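Local coordinates for cellulose binding protein (Clavibacter michiganensis, PDB 4JJO), which probably binds plant cell-wall polysaccharide and loosens the wall, as the expansin part of a longer protein classed as an endo-cellulase, at residues H4-H9 and G71-H76. Residues are numbered along the deposited sequence; the frame is centred on the assembly and turned at random.
Sequences HGRATH and GCEVGH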
ATOM      1  N   HIS A   4      16.585   1.942 -13.611  1.00 23.60           N
ATOM      2  CA  HIS A   4      17.771   1.113 -13.474  1.00 22.91           C
ATOM      3  C   HIS A   4      18.536   1.505 -12.224  1.00 23.25           C
ATOM      4  O   HIS A   4      18.784   2.685 -11.974  1.00 26.36           O
ATOM      5  CB  HIS A   4      18.665   1.246 -14.704  1.00 24.81           C
ATOM      6  CG  HIS A   4      18.050   0.697 -15.954  1.00 25.99           C
ATOM      7  ND1 HIS A   4      18.216  -0.611 -16.349  1.00 25.06           N
ATOM      8  CD2 HIS A   4      17.265   1.279 -16.891  1.00 28.26           C
ATOM      9  CE1 HIS A   4      17.560  -0.815 -17.480  1.00 26.84           C
ATOM     10  NE2 HIS A   4      16.975   0.318 -17.828  1.00 28.31           N
ATOM     11  N   GLY A   5      18.899   0.503 -11.434  1.00 20.23           N
ATOM     12  CA  GLY A   5      19.578   0.743 -10.178  1.00 19.99           C
ATOM     13  C   GLY A   5      20.078  -0.535  -9.543  1.00 18.31           C
ATOM     14  O   GLY A   5      20.628  -1.404 -10.217  1.00 17.94           O
ATOM     15  N   ARG A   6      19.866  -0.654  -8.237  1.00 18.57           N
ATOM     16  CA  ARG A   6      20.449  -1.743  -7.466  1.00 18.58           C
ATOM     17  C   ARG A   6      19.536  -2.151  -6.323  1.00 17.24           C
ATOM     18  O   ARG A   6      18.635  -1.406  -5.940  1.00 17.30           O
ATOM     19  CB  ARG A   6      21.798  -1.297  -6.907  1.00 21.12           C
ATOM     20  CG  ARG A   6      21.713  -0.035  -6.056  1.00 25.49           C
ATOM     21  CD  ARG A   6      23.075   0.617  -5.868  1.00 29.48           C
ATOM     22  NE  ARG A   6      23.024   1.716  -4.910  1.00 33.94           N
ATOM     23  CZ  ARG A   6      22.952   3.004  -5.234  1.00 38.04           C
ATOM     24  NH1 ARG A   6      22.927   3.390  -6.504  1.00 39.37           N
ATOM     25  NH2 ARG A   6      22.911   3.919  -4.276  1.00 40.81           N
ATOM     26  N   ALA A   7      19.769  -3.342  -5.782  1.00 16.02           N
ATOM     27  CA  ALA A   7      19.022  -3.799  -4.618  1.00 15.93           C
ATOM     28  C   ALA A   7      19.941  -4.375  -3.555  1.00 16.02           C
ATOM     29  O   ALA A   7      20.904  -5.077  -3.862  1.00 15.69           O
ATOM     30  CB  ALA A   7      17.986  -4.835  -5.023  1.00 15.33           C
ATOM     31  N   THR A   8      19.641  -4.042  -2.305  1.00 16.89           N
ATOM     32  CA  THR A   8      20.200  -4.731  -1.152  1.00 17.77           C
ATOM     33  C   THR A   8      19.026  -5.454  -0.504  1.00 18.02           C
ATOM     34  O   THR A   8      17.926  -5.456  -1.057  1.00 16.60           O
ATOM     35  CB  THR A   8      20.852  -3.752  -0.156  1.00 19.89           C
ATOM     36  OG1 THR A   8      19.960  -2.661   0.100  1.00 21.20           O
ATOM     37  CG2 THR A   8      22.164  -3.208  -0.718  1.00 20.44           C
ATOM     38  N   HIS A   9      19.236  -6.074   0.652  1.00 18.47           N
ATOM     39  CA  HIS A   9      18.134  -6.774   1.307  1.00 18.55           C
ATOM     40  C   HIS A   9      18.006  -6.461   2.792  1.00 19.45           C
ATOM     41  O   HIS A   9      18.979  -6.092   3.448  1.00 20.33           O
ATOM     42  CB  HIS A   9      18.256  -8.285   1.103  1.00 19.39           C
ATOM     43  CG  HIS A   9      19.556  -8.860   1.566  1.00 22.10           C
ATOM     44  ND1 HIS A   9      19.811  -9.159   2.890  1.00 24.56           N
ATOM     45  CD2 HIS A   9      20.671  -9.206   0.883  1.00 22.99           C
ATOM     46  CE1 HIS A   9      21.026  -9.659   2.998  1.00 25.46           C
ATOM     47  NE2 HIS A   9      21.572  -9.700   1.796  1.00 24.83           N
ATOM     48  N   GLY A  71      17.636   5.757   3.571  1.00 30.11           N
ATOM     49  CA  GLY A  71      19.012   5.892   3.129  1.00 29.38           C
ATOM     50  C   GLY A  71      19.227   5.554   1.669  1.00 26.08           C
ATOM     51  O   GLY A  71      20.336   5.710   1.160  1.00 27.06           O
ATOM     52  N   CYS A  72      18.172   5.105   0.994  1.00 22.66           N
ATOM     53  CA  CYS A  72      18.272   4.686  -0.399  1.00 20.88           C
ATOM     54  C   CYS A  72      18.158   5.855  -1.375  1.00 19.97           C
ATOM     55  O   CYS A  72      17.285   6.715  -1.235  1.00 18.29           O
ATOM     56  CB  CYS A  72      17.178   3.665  -0.726  1.00 19.44           C
ATOM     57  SG  CYS A  72      17.384   2.014  -0.001  1.00 24.52           S
ATOM     58  N   GLU A  73      19.047   5.882  -2.361  1.00 19.74           N
ATOM     59  CA  GLU A  73      18.899   6.791  -3.484  1.00 20.40           C
ATOM     60  C   GLU A  73      17.764   6.275  -4.355  1.00 19.10           C
ATOM     61  O   GLU A  73      17.352   5.122  -4.235  1.00 18.44           O
ATOM     62  CB  GLU A  73      20.183   6.854  -4.316  1.00 21.14           C
ATOM     63  CG  GLU A  73      21.413   7.340  -3.568  1.00 22.50           C
ATOM     64  CD  GLU A  73      21.308   8.792  -3.140  1.00 24.28           C
ATOM     65  OE1 GLU A  73      20.351   9.471  -3.563  1.00 24.15           O
ATOM     66  OE2 GLU A  73      22.186   9.255  -2.382  1.00 25.78           O
ATOM     67  N   VAL A  74      17.256   7.130  -5.231  1.00 19.29           N
ATOM     68  CA  VAL A  74      16.275   6.694  -6.209  1.00 18.36           C
ATOM     69  C   VAL A  74      16.933   5.631  -7.079  1.00 17.83           C
ATOM     70  O   VAL A  74      18.066   5.804  -7.522  1.00 19.12           O
ATOM     71  CB  VAL A  74      15.798   7.863  -7.090  1.00 18.61           C
ATOM     72  CG1 VAL A  74      14.781   7.380  -8.111  1.00 18.07           C
ATOM     73  CG2 VAL A  74      15.208   8.977  -6.236  1.00 19.88           C
ATOM     74  N   GLY A  75      16.227   4.530  -7.313  1.00 17.12           N
ATOM     75  CA  GLY A  75      16.781   3.419  -8.069  1.00 17.95           C
ATOM     76  C   GLY A  75      17.325   2.314  -7.179  1.00 17.19           C
ATOM     77  O   GLY A  75      17.614   1.215  -7.648  1.00 16.80           O
ATOM     78  N   HIS A  76      17.461   2.605  -5.890  1.00 18.15           N
ATOM     79  CA  HIS A  76      17.996   1.637  -4.938  1.00 18.57           C
ATOM     80  C   HIS A  76      16.878   1.052  -4.082  1.00 17.68           C
ATOM     81  O   HIS A  76      16.337   1.725  -3.205  1.00 18.24           O
ATOM     82  CB  HIS A  76      19.056   2.298  -4.053  1.00 21.25           C
ATOM     83  CG  HIS A  76      19.575   1.415  -2.961  1.00 23.54           C
ATOM     84  ND1 HIS A  76      20.526   1.838  -2.053  1.00 26.30           N
ATOM     85  CD2 HIS A  76      19.279   0.139  -2.623  1.00 23.81           C
ATOM     86  CE1 HIS A  76      20.793   0.859  -1.212  1.00 27.09           C
ATOM     87  NE2 HIS A  76      20.051  -0.185  -1.531  1.00 25.94           N
TER
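Gly-5 presses its CA against the carbonyl O of Gly-75, 3.2 Å away, in a C-H...O contact possible at this distance because Gly-5 has no CB, which would fall on that oxygen. That same oxygen accepts the backbone N-H of Arg-6 at 3.0 Å from N to O. Gly-75 is the third residue of a type II turn from Glu-73 to His-76, and its positive phi suits glycine. The turn delivers the chain into strand 76-80, which runs parallel to strand 3-10 in the six-stranded sheet of the expansin double-psi beta-barrel domain; the parallel pairing begins here, with Arg-6 bridged to His-76, and Arg-6 and Thr-8 continue it through backbone bonds to Leu-77 and Leu-79.

The Arg-6 side chain runs extended from CG to NE and passes at a slant across His-76, with one guanidinium face over His-76 CB and the guanidinium plane 45° from the ring. Its NH2 reaches the aliphatic CG of Glu-73 at 3.8 Å, while the carboxylate of Glu-73 bends off, leaving OE2 5.7 Å from NH2. Further on, Thr-8 OG1 takes the N-H of His-76 NE2 at 3.0 Å, lying only 5° out of the ring plane. With CG anti to the backbone N (chi1 175°), the imidazole extends toward that hydroxyl, and Cys-72 SG, disulfide-bonded to Cys-69, sits over the centre of one ring face. Thr-8 OG1 also hydrogen-bonds Asp-78 OD1.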